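Local coordinates for CRISPR system CMR subunit Cmr7 1 (Sulfolobus solfataricus, PDB 2X5Q), which serves as a subunit of the CMR ribonucleoprotein complex, part of a CRISPR adaptive immune system that protects the archaeon against mobile genetic elements, at residues 14-19 against 82-87; 62-67 against 186-191; 69-74 against 120-125. One frame throughout, in Å; residues are numbered along the deposited sequence.

Contact 1: residues 14-19 against 82-87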
ATOM      1  N   LEU A  14       4.446  -7.706 -13.842  1.00 24.17           N
ATOM      2  CA  LEU A  14       5.753  -7.487 -14.442  1.00 24.91           C
ATOM      3  C   LEU A  14       6.006  -5.988 -14.377  1.00 24.49           C
ATOM      4  O   LEU A  14       5.399  -5.234 -15.140  1.00 24.20           O
ATOM      5  CB  LEU A  14       5.747  -8.014 -15.885  1.00 26.01           C
ATOM      6  CG  LEU A  14       7.000  -8.045 -16.759  1.00 28.22           C
ATOM      7  CD1 LEU A  14       6.725  -8.885 -18.007  1.00 32.18           C
ATOM      8  CD2 LEU A  14       7.469  -6.683 -17.169  1.00 31.64           C
ATOM      9  N   PRO A  15       6.871  -5.542 -13.443  1.00 24.61           N
ATOM     10  CA  PRO A  15       7.266  -4.131 -13.445  1.00 24.86           C
ATOM     11  C   PRO A  15       7.994  -3.750 -14.721  1.00 25.47           C
ATOM     12  O   PRO A  15       8.901  -4.474 -15.157  1.00 27.03           O
ATOM     13  CB  PRO A  15       8.229  -4.007 -12.242  1.00 24.89           C
ATOM     14  CG  PRO A  15       8.017  -5.217 -11.426  1.00 26.07           C
ATOM     15  CD  PRO A  15       7.531  -6.295 -12.366  1.00 25.41           C
ATOM     16  N   ILE A  16       7.610  -2.627 -15.323  1.00 25.73           N
ATOM     17  CA  ILE A  16       8.322  -2.121 -16.495  1.00 26.95           C
ATOM     18  C   ILE A  16       9.288  -1.014 -16.050  1.00 28.22           C
ATOM     19  O   ILE A  16       8.864   0.112 -15.737  1.00 28.93           O
ATOM     20  CB  ILE A  16       7.329  -1.613 -17.554  1.00 26.94           C
ATOM     21  CG1 ILE A  16       6.338  -2.725 -17.928  1.00 26.66           C
ATOM     22  CG2 ILE A  16       8.056  -1.095 -18.809  1.00 28.18           C
ATOM     23  CD1 ILE A  16       6.965  -3.926 -18.592  1.00 27.14           C
ATOM     24  N   THR A  17      10.580  -1.349 -15.985  1.00 28.50           N
ATOM     25  CA  THR A  17      11.626  -0.402 -15.600  1.00 29.16           C
ATOM     26  C   THR A  17      12.703  -0.358 -16.664  1.00 30.08           C
ATOM     27  O   THR A  17      12.689  -1.168 -17.575  1.00 29.04           O
ATOM     28  CB  THR A  17      12.339  -0.818 -14.300  1.00 29.04           C
ATOM     29  OG1 THR A  17      13.197  -1.924 -14.574  1.00 31.67           O
ATOM     30  CG2 THR A  17      11.358  -1.196 -13.207  1.00 29.52           C
ATOM     31  N   ASN A  18      13.682   0.545 -16.492  1.00 31.29           N
ATOM     32  CA  ASN A  18      14.858   0.600 -17.364  1.00 33.36           C
ATOM     33  C   ASN A  18      15.801  -0.602 -17.274  1.00 34.47           C
ATOM     34  O   ASN A  18      16.724  -0.694 -18.088  1.00 36.22           O
ATOM     35  CB  ASN A  18      15.701   1.860 -17.092  1.00 34.94           C
ATOM     36  CG  ASN A  18      15.060   3.123 -17.627  1.00 35.52           C
ATOM     37  OD1 ASN A  18      14.756   3.220 -18.817  1.00 35.89           O
ATOM     38  ND2 ASN A  18      14.871   4.109 -16.751  1.00 34.96           N
ATOM     39  N   SER A  19      15.605  -1.500 -16.303  1.00 33.30           N
ATOM     40  CA  SER A  19      16.554  -2.597 -16.083  1.00 34.80           C
ATOM     41  C   SER A  19      16.078  -4.004 -16.446  1.00 34.45           C
ATOM     42  O   SER A  19      16.848  -4.971 -16.325  1.00 35.44           O
ATOM     43  CB  SER A  19      17.032  -2.576 -14.633  1.00 35.01           C
ATOM     44  OG  SER A  19      17.721  -1.368 -14.379  1.00 36.29           O
ATOM     45  N   LYS A  82       4.427   1.049 -12.176  1.00 22.22           N
ATOM     46  CA  LYS A  82       3.469   0.487 -13.123  1.00 21.87           C
ATOM     47  C   LYS A  82       4.034  -0.775 -13.769  1.00 22.24           C
ATOM     48  O   LYS A  82       5.251  -0.976 -13.830  1.00 21.68           O
ATOM     49  CB  LYS A  82       3.120   1.513 -14.195  1.00 23.34           C
ATOM     50  CG  LYS A  82       2.564   2.842 -13.619  1.00 23.64           C
ATOM     51  CD  LYS A  82       2.197   3.813 -14.712  1.00 24.70           C
ATOM     52  CE  LYS A  82       2.507   5.246 -14.329  1.00 25.93           C
ATOM     53  NZ  LYS A  82       2.092   6.187 -15.416  1.00 27.32           N
ATOM     54  N   GLY A  83       3.131  -1.642 -14.210  1.00 22.16           N
ATOM     55  CA  GLY A  83       3.506  -2.863 -14.880  1.00 22.39           C
ATOM     56  C   GLY A  83       2.330  -3.497 -15.593  1.00 22.68           C
ATOM     57  O   GLY A  83       1.192  -2.969 -15.598  1.00 23.36           O
ATOM     58  N   ILE A  84       2.605  -4.620 -16.230  1.00 22.69           N
ATOM     59  CA  ILE A  84       1.558  -5.346 -16.921  1.00 23.03           C
ATOM     60  C   ILE A  84       1.277  -6.587 -16.112  1.00 23.17           C
ATOM     61  O   ILE A  84       2.113  -7.023 -15.303  1.00 22.84           O
ATOM     62  CB  ILE A  84       1.925  -5.683 -18.381  1.00 23.57           C
ATOM     63  CG1 ILE A  84       3.250  -6.450 -18.476  1.00 22.70           C
ATOM     64  CG2 ILE A  84       1.961  -4.398 -19.225  1.00 23.44           C
ATOM     65  CD1 ILE A  84       3.525  -6.964 -19.866  1.00 25.27           C
ATOM     66  N   LEU A  85       0.083  -7.130 -16.321  1.00 23.48           N
ATOM     67  CA  LEU A  85      -0.312  -8.363 -15.708  1.00 23.61           C
ATOM     68  C   LEU A  85      -0.413  -9.395 -16.812  1.00 24.21           C
ATOM     69  O   LEU A  85      -1.148  -9.209 -17.798  1.00 25.04           O
ATOM     70  CB  LEU A  85      -1.653  -8.215 -15.004  1.00 24.14           C
ATOM     71  CG  LEU A  85      -1.661  -7.416 -13.706  1.00 25.04           C
ATOM     72  CD1 LEU A  85      -3.099  -7.060 -13.338  1.00 24.52           C
ATOM     73  CD2 LEU A  85      -0.954  -8.183 -12.559  1.00 24.33           C
ATOM     74  N   ILE A  86       0.339 -10.478 -16.654  1.00 23.79           N
ATOM     75  CA  ILE A  86       0.408 -11.524 -17.657  1.00 24.64           C
ATOM     76  C   ILE A  86       0.283 -12.873 -16.981  1.00 25.18           C
ATOM     77  O   ILE A  86       0.604 -12.994 -15.809  1.00 23.62           O
ATOM     78  CB  ILE A  86       1.721 -11.450 -18.454  1.00 25.37           C
ATOM     79  CG1 ILE A  86       2.950 -11.669 -17.545  1.00 25.49           C
ATOM     80  CG2 ILE A  86       1.808 -10.081 -19.196  1.00 23.33           C
ATOM     81  CD1 ILE A  86       4.273 -11.594 -18.283  1.00 25.75           C
ATOM     82  N   SER A  87      -0.196 -13.875 -17.718  1.00 26.09           N
ATOM     83  CA  SER A  87      -0.237 -15.241 -17.203  1.00 27.67           C
ATOM     84  C   SER A  87       1.175 -15.791 -17.048  1.00 28.26           C
ATOM     85  O   SER A  87       1.952 -15.867 -18.013  1.00 28.01           O
ATOM     86  CB  SER A  87      -1.066 -16.164 -18.093  1.00 28.68           C
ATOM     87  OG  SER A  87      -0.890 -17.498 -17.680  1.00 29.77           O
TER
HETATM   88  O   HOH W   1       6.826   1.420 -14.358  1.00 62.36           O
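L14 and I84 face each other as a hydrogen-bonded pair in an antiparallel ladder. It joins strand 11-15 to strand 80-86 in the large mixed sheet, close to the centre of the chain. Their side chains lie side by side on one face and point the same way, with L14 CB 3.9 Å from I84 CG1. CG of L14 is anti to the backbone N (chi1 -175°), which carries the CD1 branch obliquely across to the I86 tip. This branch forms the main bump. It lies 3.7 Å from I86 CD1 and also reaches I84 CD1, resting in the dip between the two isoleucine tips, nearer to I86. Helix 148-162 covers this face: I162 packs on L14 and L159 on I84. The next pair, P15 with G83, is non-hydrogen-bonded. G83 brings no side chain, and the two backbones approach until P15 CA is 4.2 Å from G83 CA. L14 O also presses on this bare spot, 3.0 Å from G83 CA. The I16 side chain flanks the same spot with its CG1 and packs on I154 of the same helix. The backbone bonds differ in shape. L14 N meets I84 O at 2.8 Å and almost straight, at 177°. The return bond from I84 N to L14 O is more bent. K82 turns its long side chain away to I185 O, while its carbonyl stays in the ladder. I16 N reaches K82 O in the carbonyl plane, 3.2 Å away.

Contact 2: residues 62-67 against 186-191; sequences YAIDES and FNYYSI
A single beta bridge between I64 and S190 joins the hairpin of strands 62-65 and 70-73 to strand 188-193, which pairs on its other side with strand 139-144. The two short strands meet at 58° between their N-to-C directions, and the pairing is brief. I64 makes both backbone bonds. Its N donates to Y189 O in the carbonyl plane, and its O accepts from I191 N at 2.9 Å. That second donor sits above the carbonyl plane, and S190 CA adds a CA-H...O contact to the same oxygen. A63 packs against the backbone of the partner strand: its CB lies 3.3 Å from Y189 O and 4.0 Å from I191 CB. The Y189 ring itself turns away and meets Y80 edge to face. Beyond the bridge, Y188 carries the side-chain contact. Its CG sits between the backbone N and the carbonyl carbon (chi1 61°), which sends the ring toward the hairpin. CG2 of I64 touches it obliquely, 3.7 Å from Y188 CD1. The extended chain of E66 crosses the ring at about a right angle, and its carboxylate meets the ring edge. Y188 OH donates to E66 OE1 at 2.6 Å, from above the carboxylate plane. The same hydroxyl accepts from N18 N, and the other carboxylate oxygen bonds to S19 OG. The carboxylate therefore ties three parts of the chain together, and a bond to each oxygen should restrict its rotation. At the far end of the hairpin strand, Y62 packs on F75 of the second subunit. A water closes the contact near I191: it accepts from E66 N at 2.9 Å and donates to I191 O at 2.6 Å.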
ATOM      1  N   TYR A  62       4.173   2.042  -3.442  1.00 25.46           N
ATOM      2  CA  TYR A  62       5.307   1.166  -3.759  1.00 25.12           C
ATOM      3  C   TYR A  62       6.353   1.865  -4.623  1.00 25.19           C
ATOM      4  O   TYR A  62       6.027   2.706  -5.459  1.00 24.80           O
ATOM      5  CB  TYR A  62       4.842  -0.102  -4.492  1.00 25.06           C
ATOM      6  CG  TYR A  62       4.226  -1.106  -3.580  1.00 25.52           C
ATOM      7  CD1 TYR A  62       5.018  -2.055  -2.930  1.00 27.01           C
ATOM      8  CD2 TYR A  62       2.851  -1.089  -3.311  1.00 26.63           C
ATOM      9  CE1 TYR A  62       4.469  -2.966  -2.065  1.00 27.57           C
ATOM     10  CE2 TYR A  62       2.281  -2.004  -2.441  1.00 26.72           C
ATOM     11  CZ  TYR A  62       3.100  -2.943  -1.823  1.00 28.55           C
ATOM     12  OH  TYR A  62       2.563  -3.864  -0.959  1.00 29.63           O
ATOM     13  N   ALA A  63       7.613   1.521  -4.387  1.00 25.10           N
ATOM     14  CA  ALA A  63       8.717   1.867  -5.278  1.00 25.40           C
ATOM     15  C   ALA A  63       9.478   0.563  -5.584  1.00 25.64           C
ATOM     16  O   ALA A  63       9.200  -0.477  -4.976  1.00 26.59           O
ATOM     17  CB  ALA A  63       9.622   2.889  -4.635  1.00 26.11           C
ATOM     18  N   ILE A  64      10.378   0.603  -6.551  1.00 25.71           N
ATOM     19  CA  ILE A  64      11.132  -0.588  -6.937  1.00 26.10           C
ATOM     20  C   ILE A  64      12.607  -0.369  -6.629  1.00 27.29           C
ATOM     21  O   ILE A  64      13.143   0.730  -6.793  1.00 28.07           O
ATOM     22  CB  ILE A  64      10.867  -0.996  -8.420  1.00 25.47           C
ATOM     23  CG1 ILE A  64      11.513  -2.353  -8.752  1.00 25.82           C
ATOM     24  CG2 ILE A  64      11.353   0.061  -9.397  1.00 26.05           C
ATOM     25  CD1 ILE A  64      10.920  -3.014 -10.036  1.00 25.09           C
ATOM     26  N   ASP A  65      13.241  -1.399  -6.084  1.00 28.38           N
ATOM     27  CA  ASP A  65      14.690  -1.417  -5.949  1.00 30.13           C
ATOM     28  C   ASP A  65      15.123  -1.878  -7.330  1.00 31.29           C
ATOM     29  O   ASP A  65      15.073  -3.078  -7.647  1.00 31.21           O
ATOM     30  CB  ASP A  65      15.124  -2.398  -4.853  1.00 31.05           C
ATOM     31  CG  ASP A  65      16.632  -2.587  -4.786  1.00 32.58           C
ATOM     32  OD1 ASP A  65      17.325  -2.413  -5.815  1.00 31.76           O
ATOM     33  OD2 ASP A  65      17.122  -2.931  -3.691  1.00 33.82           O
ATOM     34  N   GLU A  66      15.517  -0.923  -8.167  1.00 31.89           N
ATOM     35  CA  GLU A  66      15.722  -1.233  -9.579  1.00 32.33           C
ATOM     36  C   GLU A  66      16.768  -2.311  -9.854  1.00 33.41           C
ATOM     37  O   GLU A  66      16.588  -3.114 -10.757  1.00 33.35           O
ATOM     38  CB  GLU A  66      16.058   0.007 -10.407  1.00 32.64           C
ATOM     39  CG  GLU A  66      15.857  -0.310 -11.895  1.00 33.57           C
ATOM     40  CD  GLU A  66      15.777   0.909 -12.788  1.00 34.33           C
ATOM     41  OE1 GLU A  66      15.305   1.971 -12.317  1.00 32.88           O
ATOM     42  OE2 GLU A  66      16.184   0.779 -13.970  1.00 35.47           O
ATOM     43  N   SER A  67      17.848  -2.320  -9.087  1.00 34.66           N
ATOM     44  CA  SER A  67      18.893  -3.311  -9.286  1.00 36.51           C
ATOM     45  C   SER A  67      18.447  -4.733  -8.946  1.00 35.48           C
ATOM     46  O   SER A  67      18.822  -5.660  -9.650  1.00 36.00           O
ATOM     47  CB  SER A  67      20.128  -2.951  -8.483  1.00 38.35           C
ATOM     48  OG  SER A  67      19.761  -2.726  -7.140  1.00 41.40           O
ATOM     49  N   PHE A 186       5.129   4.347 -18.729  1.00 30.58           N
ATOM     50  CA  PHE A 186       5.865   3.618 -17.693  1.00 29.52           C
ATOM     51  C   PHE A 186       6.920   4.449 -16.962  1.00 30.83           C
ATOM     52  O   PHE A 186       8.103   4.102 -16.918  1.00 31.80           O
ATOM     53  CB  PHE A 186       6.441   2.327 -18.267  1.00 28.34           C
ATOM     54  CG  PHE A 186       5.387   1.318 -18.571  1.00 26.82           C
ATOM     55  CD1 PHE A 186       4.707   0.691 -17.546  1.00 25.26           C
ATOM     56  CD2 PHE A 186       5.018   1.045 -19.877  1.00 27.60           C
ATOM     57  CE1 PHE A 186       3.713  -0.231 -17.820  1.00 25.85           C
ATOM     58  CE2 PHE A 186       4.029   0.124 -20.144  1.00 26.86           C
ATOM     59  CZ  PHE A 186       3.379  -0.509 -19.119  1.00 25.78           C
ATOM     60  N   ASN A 187       6.458   5.546 -16.380  1.00 31.37           N
ATOM     61  CA  ASN A 187       7.193   6.232 -15.337  1.00 31.55           C
ATOM     62  C   ASN A 187       7.001   5.459 -14.031  1.00 29.98           C
ATOM     63  O   ASN A 187       5.996   4.757 -13.851  1.00 29.52           O
ATOM     64  CB  ASN A 187       6.681   7.648 -15.154  1.00 33.02           C
ATOM     65  CG  ASN A 187       6.608   8.413 -16.439  1.00 35.66           C
ATOM     66  OD1 ASN A 187       7.492   8.310 -17.286  1.00 39.42           O
ATOM     67  ND2 ASN A 187       5.554   9.211 -16.593  1.00 36.08           N
ATOM     68  N   TYR A 188       7.964   5.582 -13.129  1.00 29.37           N
ATOM     69  CA  TYR A 188       7.939   4.854 -11.870  1.00 27.76           C
ATOM     70  C   TYR A 188       8.856   5.511 -10.844  1.00 28.15           C
ATOM     71  O   TYR A 188       9.633   6.427 -11.160  1.00 28.12           O
ATOM     72  CB  TYR A 188       8.329   3.381 -12.077  1.00 26.99           C
ATOM     73  CG  TYR A 188       9.735   3.160 -12.633  1.00 27.07           C
ATOM     74  CD1 TYR A 188      10.789   2.831 -11.800  1.00 28.36           C
ATOM     75  CD2 TYR A 188       9.998   3.284 -13.989  1.00 27.86           C
ATOM     76  CE1 TYR A 188      12.088   2.631 -12.303  1.00 28.54           C
ATOM     77  CE2 TYR A 188      11.279   3.075 -14.506  1.00 28.67           C
ATOM     78  CZ  TYR A 188      12.317   2.752 -13.654  1.00 29.23           C
ATOM     79  OH  TYR A 188      13.581   2.567 -14.150  1.00 29.83           O
ATOM     80  N   TYR A 189       8.721   5.064  -9.600  1.00 27.48           N
ATOM     81  CA  TYR A 189       9.554   5.546  -8.505  1.00 27.75           C
ATOM     82  C   TYR A 189      10.495   4.420  -8.104  1.00 27.38           C
ATOM     83  O   TYR A 189      10.060   3.288  -7.877  1.00 26.22           O
ATOM     84  CB  TYR A 189       8.694   5.999  -7.323  1.00 27.58           C
ATOM     85  CG  TYR A 189       8.066   7.349  -7.557  1.00 28.71           C
ATOM     86  CD1 TYR A 189       8.596   8.489  -6.977  1.00 28.94           C
ATOM     87  CD2 TYR A 189       6.948   7.486  -8.387  1.00 28.64           C
ATOM     88  CE1 TYR A 189       8.029   9.738  -7.206  1.00 30.78           C
ATOM     89  CE2 TYR A 189       6.377   8.734  -8.614  1.00 30.76           C
ATOM     90  CZ  TYR A 189       6.924   9.843  -8.023  1.00 31.03           C
ATOM     91  OH  TYR A 189       6.381  11.062  -8.252  1.00 34.31           O
ATOM     92  N   SER A 190      11.788   4.710  -8.096  1.00 28.34           N
ATOM     93  CA  SER A 190      12.767   3.732  -7.639  1.00 28.51           C
ATOM     94  C   SER A 190      13.350   4.207  -6.330  1.00 28.94           C
ATOM     95  O   SER A 190      13.467   5.410  -6.091  1.00 30.03           O
ATOM     96  CB  SER A 190      13.868   3.492  -8.670  1.00 29.94           C
ATOM     97  OG  SER A 190      14.810   4.517  -8.677  1.00 30.81           O
ATOM     98  N   ILE A 191      13.687   3.253  -5.477  1.00 28.38           N
ATOM     99  CA  ILE A 191      14.203   3.541  -4.155  1.00 29.38           C
ATOM    100  C   ILE A 191      15.638   3.046  -4.089  1.00 30.75           C
ATOM    101  O   ILE A 191      15.959   1.976  -4.612  1.00 30.90           O
ATOM    102  CB  ILE A 191      13.303   2.923  -3.058  1.00 28.54           C
ATOM    103  CG1 ILE A 191      13.810   3.278  -1.658  1.00 29.25           C
ATOM    104  CG2 ILE A 191      13.147   1.411  -3.242  1.00 28.55           C
ATOM    105  CD1 ILE A 191      12.756   3.056  -0.580  1.00 28.06           C
TER
HETATM  106  O   HOH W   2      16.529   1.567  -7.157  1.00 63.19           O

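Contact 3: residues 69-74 against 120-125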
ATOM      1  N   GLY A  69      15.092  -5.754  -8.524  1.00 29.87           N
ATOM      2  CA  GLY A  69      13.821  -6.024  -9.189  1.00 28.76           C
ATOM      3  C   GLY A  69      12.653  -6.195  -8.229  1.00 28.10           C
ATOM      4  O   GLY A  69      11.539  -6.499  -8.648  1.00 27.30           O
ATOM      5  N   GLU A  70      12.918  -5.980  -6.937  1.00 28.74           N
ATOM      6  CA  GLU A  70      11.940  -6.169  -5.875  1.00 28.21           C
ATOM      7  C   GLU A  70      11.205  -4.868  -5.588  1.00 27.22           C
ATOM      8  O   GLU A  70      11.821  -3.809  -5.443  1.00 26.97           O
ATOM      9  CB  GLU A  70      12.637  -6.623  -4.598  1.00 30.03           C
ATOM     10  CG  GLU A  70      13.346  -7.977  -4.735  1.00 32.60           C
ATOM     11  CD  GLU A  70      14.420  -8.188  -3.698  1.00 34.77           C
ATOM     12  OE1 GLU A  70      15.094  -7.207  -3.284  1.00 40.20           O
ATOM     13  OE2 GLU A  70      14.603  -9.347  -3.292  1.00 40.19           O
ATOM     14  N   LEU A  71       9.885  -4.967  -5.496  1.00 26.12           N
ATOM     15  CA  LEU A  71       9.058  -3.852  -5.063  1.00 25.39           C
ATOM     16  C   LEU A  71       9.161  -3.653  -3.548  1.00 25.70           C
ATOM     17  O   LEU A  71       9.238  -4.622  -2.780  1.00 25.01           O
ATOM     18  CB  LEU A  71       7.607  -4.119  -5.419  1.00 25.24           C
ATOM     19  CG  LEU A  71       7.275  -4.317  -6.908  1.00 24.91           C
ATOM     20  CD1 LEU A  71       5.933  -5.053  -7.052  1.00 26.57           C
ATOM     21  CD2 LEU A  71       7.241  -2.985  -7.594  1.00 26.32           C
ATOM     22  N   VAL A  72       9.121  -2.389  -3.136  1.00 25.19           N
ATOM     23  CA  VAL A  72       9.242  -2.013  -1.732  1.00 25.79           C
ATOM     24  C   VAL A  72       8.084  -1.118  -1.312  1.00 25.30           C
ATOM     25  O   VAL A  72       7.863  -0.067  -1.917  1.00 24.31           O
ATOM     26  CB  VAL A  72      10.557  -1.263  -1.466  1.00 27.02           C
ATOM     27  CG1 VAL A  72      10.629  -0.832   0.008  1.00 26.43           C
ATOM     28  CG2 VAL A  72      11.756  -2.155  -1.835  1.00 26.25           C
ATOM     29  N   PRO A  73       7.352  -1.517  -0.262  1.00 25.92           N
ATOM     30  CA  PRO A  73       6.260  -0.657   0.190  1.00 26.17           C
ATOM     31  C   PRO A  73       6.838   0.560   0.906  1.00 26.97           C
ATOM     32  O   PRO A  73       7.625   0.411   1.833  1.00 28.29           O
ATOM     33  CB  PRO A  73       5.467  -1.564   1.139  1.00 26.27           C
ATOM     34  CG  PRO A  73       6.484  -2.513   1.686  1.00 27.41           C
ATOM     35  CD  PRO A  73       7.470  -2.740   0.561  1.00 26.97           C
ATOM     36  N   THR A  74       6.475   1.745   0.444  1.00 27.32           N
ATOM     37  CA  THR A  74       7.041   2.989   0.945  1.00 28.47           C
ATOM     38  C   THR A  74       6.091   3.782   1.835  1.00 29.60           C
ATOM     39  O   THR A  74       6.512   4.725   2.523  1.00 31.02           O
ATOM     40  CB  THR A  74       7.491   3.869  -0.210  1.00 28.37           C
ATOM     41  OG1 THR A  74       6.347   4.343  -0.932  1.00 28.23           O
ATOM     42  CG2 THR A  74       8.394   3.060  -1.157  1.00 27.80           C
ATOM     43  N   PHE A 120      -3.274 -12.493  -8.633  1.00 27.65           N
ATOM     44  CA  PHE A 120      -1.973 -12.094  -9.162  1.00 27.24           C
ATOM     45  C   PHE A 120      -0.914 -12.000  -8.077  1.00 27.30           C
ATOM     46  O   PHE A 120      -1.228 -11.784  -6.900  1.00 27.71           O
ATOM     47  CB  PHE A 120      -2.061 -10.785  -9.959  1.00 26.19           C
ATOM     48  CG  PHE A 120      -2.224  -9.551  -9.120  1.00 26.63           C
ATOM     49  CD1 PHE A 120      -1.172  -8.663  -8.951  1.00 26.46           C
ATOM     50  CD2 PHE A 120      -3.449  -9.242  -8.547  1.00 27.63           C
ATOM     51  CE1 PHE A 120      -1.331  -7.523  -8.200  1.00 24.92           C
ATOM     52  CE2 PHE A 120      -3.613  -8.103  -7.813  1.00 27.20           C
ATOM     53  CZ  PHE A 120      -2.547  -7.239  -7.621  1.00 25.40           C
ATOM     54  N   SER A 121       0.339 -12.173  -8.485  1.00 27.08           N
ATOM     55  CA  SER A 121       1.471 -12.091  -7.560  1.00 27.26           C
ATOM     56  C   SER A 121       2.425 -10.935  -7.910  1.00 26.28           C
ATOM     57  O   SER A 121       2.632 -10.637  -9.082  1.00 24.91           O
ATOM     58  CB  SER A 121       2.230 -13.414  -7.561  1.00 28.20           C
ATOM     59  OG  SER A 121       1.422 -14.450  -7.035  1.00 29.34           O
ATOM     60  N   LEU A 122       3.003 -10.324  -6.871  1.00 26.98           N
ATOM     61  CA  LEU A 122       3.965  -9.225  -6.971  1.00 27.29           C
ATOM     62  C   LEU A 122       5.311  -9.688  -6.438  1.00 28.23           C
ATOM     63  O   LEU A 122       5.335 -10.368  -5.430  1.00 28.41           O
ATOM     64  CB  LEU A 122       3.531  -8.068  -6.067  1.00 27.60           C
ATOM     65  CG  LEU A 122       2.092  -7.587  -6.203  1.00 29.34           C
ATOM     66  CD1 LEU A 122       1.721  -6.737  -5.006  1.00 31.06           C
ATOM     67  CD2 LEU A 122       1.911  -6.834  -7.528  1.00 30.62           C
ATOM     68  N   PRO A 123       6.427  -9.271  -7.075  1.00 29.02           N
ATOM     69  CA  PRO A 123       7.775  -9.495  -6.538  1.00 31.11           C
ATOM     70  C   PRO A 123       8.170  -8.457  -5.473  1.00 32.09           C
ATOM     71  O   PRO A 123       8.433  -7.304  -5.821  1.00 30.90           O
ATOM     72  CB  PRO A 123       8.664  -9.357  -7.777  1.00 30.74           C
ATOM     73  CG  PRO A 123       7.922  -8.420  -8.677  1.00 29.44           C
ATOM     74  CD  PRO A 123       6.464  -8.546  -8.362  1.00 27.82           C
ATOM     75  N   ILE A 124       8.221  -8.871  -4.199  1.00 34.53           N
ATOM     76  CA  ILE A 124       8.496  -7.945  -3.074  1.00 35.94           C
ATOM     77  C   ILE A 124       9.760  -8.257  -2.265  1.00 38.39           C
ATOM     78  O   ILE A 124      10.262  -9.377  -2.293  1.00 39.99           O
ATOM     79  CB  ILE A 124       7.339  -7.917  -2.080  1.00 36.16           C
ATOM     80  CG1 ILE A 124       7.057  -9.335  -1.552  1.00 37.83           C
ATOM     81  CG2 ILE A 124       6.114  -7.305  -2.734  1.00 35.23           C
ATOM     82  CD1 ILE A 124       6.447  -9.370  -0.151  1.00 39.08           C
ATOM     83  N   LYS A 125      10.263  -7.253  -1.553  1.00 39.59           N
ATOM     84  CA  LYS A 125      11.320  -7.427  -0.545  1.00 41.80           C
ATOM     85  C   LYS A 125      11.989  -6.095  -0.259  1.00 42.80           C
ATOM     86  O   LYS A 125      11.299  -5.116   0.049  1.00 43.45           O
ATOM     87  CB  LYS A 125      12.371  -8.464  -0.966  1.00 43.65           C
ATOM     88  CG  LYS A 125      13.603  -8.515  -0.065  1.00 45.33           C
ATOM     89  CD  LYS A 125      14.256  -9.887  -0.086  1.00 47.35           C
ATOM     90  CE  LYS A 125      15.609  -9.880   0.607  1.00 49.70           C
ATOM     91  NZ  LYS A 125      15.971 -11.262   1.039  1.00 51.07           N
TER
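L71 O accepts a backbone bond from K125 N at 3.1 Å. I124 CA adds a CA-H...O contact to the same oxygen, with a separation of 3.4 Å. The N of the same leucine, L71 N, donates to P123 O at 2.8 Å, and the bond is fairly straight at 167°. The L71 side chain folds over this acceptor, with its CB only 3.3 Å from P123 O. Its CG lies anti to the carbonyl carbon (chi1 -60°), and the CD1 branch carries on to the proline ring, 3.8 Å from P123 CD. The same methyl touches L122 CB, and F13 of strand 11-15 packs on both leucines. The two backbone bonds of L71 make a single beta bridge with I124. It ties the second strand of the 62-73 hairpin to the end of strand 117-123 in the large mixed sheet. The two strands stand nearly perpendicular, at 89°. L122 packs on F75 and I124 on Y132, both of the second subunit, so the bridge lies beside the contact with that subunit. E70 and K125 lie side by side and point the same way. The carboxylate rests along the lysine methylenes, with E70 OE2 3.3 Å from K125 CD. The charged ends do not meet: E70 OE2 is 4.9 Å from K125 NZ. The other oxygen, E70 OE1, is hydrogen-bonded to T68 OG1. V72 CG2 touches K125 O at 3.5 Å.

Overall arrangement
The three contacts form a close triangle. The centre of contact 1 is about 11 Å from those of contacts 2 and 3, which are about 10 Å apart. Contacts 2 and 3 share the 62-73 hairpin: A63 O and V72 N lie 2.7 Å apart, D65 N and E70 O 2.9 Å, both probable hydrogen bonds. Contact 2 uses its first strand, contact 3 its second. Contact 1 meets contact 2 where I16 CB packs on F186 CD1 at 3.5 Å. It meets contact 3 across strand 11-15, which pairs with both 80-86 and 117-123: L85 CD2 is 3.6 Å from F120 CD1. The hairpin thus links strand 188-193 to the large sheet. Contacts 2 and 3 reach the second subunit; contact 1 does not.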